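Putative phosphomannomutase (Thermus thermophilus, PDB 1TUO) probably acts as a magnesium-dependent phosphosugar mutase of the phosphohexose mutase family, moving a phosphate group between positions on a sugar. Local coordinates at residues Glu357-Ala360 against Asp365-Glu368. Sequence-based numbering, arbitrary orientation.
Sequences ESVA and DLAE
Val359 and Leu366 form a small, buried apolar contact across the short link between two consecutive helices, the end of helix 348-362 and the start of helix 366-377, within the sequence range of the family's third alpha/beta/alpha domain. The two side chains cross at about a right angle, and Val359 CG2 lies 3.8 Å from Leu366 CG. Because Val359 holds CG1 anti to its own backbone N (chi1 174°), its two methyls divide the work: CG2 meets the leucine, while CG1 faces Asp365 CA at 4.1 Å. A beta-branched residue thus spans the start of the second helix. Leu366 CD2 touches Val359 CG2 and lies 3.9 Å from Ser358 OG; the longer leucine chain suits a first-turn position that reaches across to the other helix. That hydroxyl suits a buried helix face because it bonds to Leu355 O and to Gln369 NE2 on the second helix. Asp365 is the N-cap of helix 366-377: its OD1 accepts from Glu368 N at 2.8 Å. Phe244 touches both Val359 and Leu366, and Leu366 also meets Val257 and Leu259, so the pair packs against the sheet in the second domain's range. Between the segments the contact is apolar, while the Ser358-Gln369 bond ties the same helices just beyond; the cap marks the second helix's start, consistent with holding Leu366 near Val359.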
# COMPACT_ATOMS: atom_id res chain seq x y z
N GLU A 357 -6.20 -4.59 -16.52
CA GLU A 357 -6.12 -5.85 -17.26
C GLU A 357 -7.39 -6.68 -17.07
O GLU A 357 -7.97 -7.18 -18.04
CB GLU A 357 -4.91 -6.68 -16.82
CG GLU A 357 -4.68 -7.94 -17.67
CD GLU A 357 -3.57 -8.83 -17.14
OE1 GLU A 357 -2.43 -8.35 -17.02
OE2 GLU A 357 -3.85 -10.01 -16.85
N SER A 358 -7.82 -6.83 -15.81
CA SER A 358 -9.01 -7.62 -15.50
C SER A 358 -10.25 -7.16 -16.26
O SER A 358 -11.01 -7.97 -16.78
CB SER A 358 -9.32 -7.58 -13.99
OG SER A 358 -9.84 -6.31 -13.60
N VAL A 359 -10.44 -5.85 -16.33
CA VAL A 359 -11.60 -5.31 -17.04
C VAL A 359 -11.53 -5.64 -18.52
O VAL A 359 -12.52 -6.06 -19.12
CB VAL A 359 -11.71 -3.79 -16.84
CG1 VAL A 359 -12.84 -3.23 -17.69
CG2 VAL A 359 -11.97 -3.49 -15.36
N ALA A 360 -10.35 -5.47 -19.11
CA ALA A 360 -10.18 -5.75 -20.54
C ALA A 360 -10.32 -7.24 -20.86
O ALA A 360 -11.03 -7.61 -21.80
CB ALA A 360 -8.82 -5.24 -21.00
N ASP A 365 -16.88 -4.64 -16.32
CA ASP A 365 -16.32 -3.56 -15.53
C ASP A 365 -16.13 -4.07 -14.11
O ASP A 365 -16.59 -5.16 -13.78
CB ASP A 365 -17.21 -2.30 -15.57
CG ASP A 365 -18.56 -2.50 -14.92
OD1 ASP A 365 -18.62 -3.01 -13.79
OD2 ASP A 365 -19.58 -2.13 -15.55
N LEU A 366 -15.44 -3.30 -13.28
CA LEU A 366 -15.17 -3.74 -11.92
C LEU A 366 -16.40 -4.07 -11.07
O LEU A 366 -16.39 -5.03 -10.30
CB LEU A 366 -14.30 -2.70 -11.21
CG LEU A 366 -12.90 -2.58 -11.83
CD1 LEU A 366 -12.18 -1.39 -11.22
CD2 LEU A 366 -12.12 -3.87 -11.61
N ALA A 367 -17.45 -3.28 -11.23
CA ALA A 367 -18.68 -3.50 -10.48
C ALA A 367 -19.26 -4.86 -10.83
O ALA A 367 -19.70 -5.60 -9.96
CB ALA A 367 -19.69 -2.39 -10.78
N GLU A 368 -19.23 -5.19 -12.12
CA GLU A 368 -19.75 -6.48 -12.56
C GLU A 368 -18.85 -7.63 -12.11
O GLU A 368 -19.34 -8.72 -11.80
CB GLU A 368 -19.93 -6.49 -14.08
CG GLU A 368 -21.01 -5.54 -14.57
CD GLU A 368 -22.34 -5.76 -13.86
OE1 GLU A 368 -22.92 -6.86 -13.99
OE2 GLU A 368 -22.80 -4.83 -13.15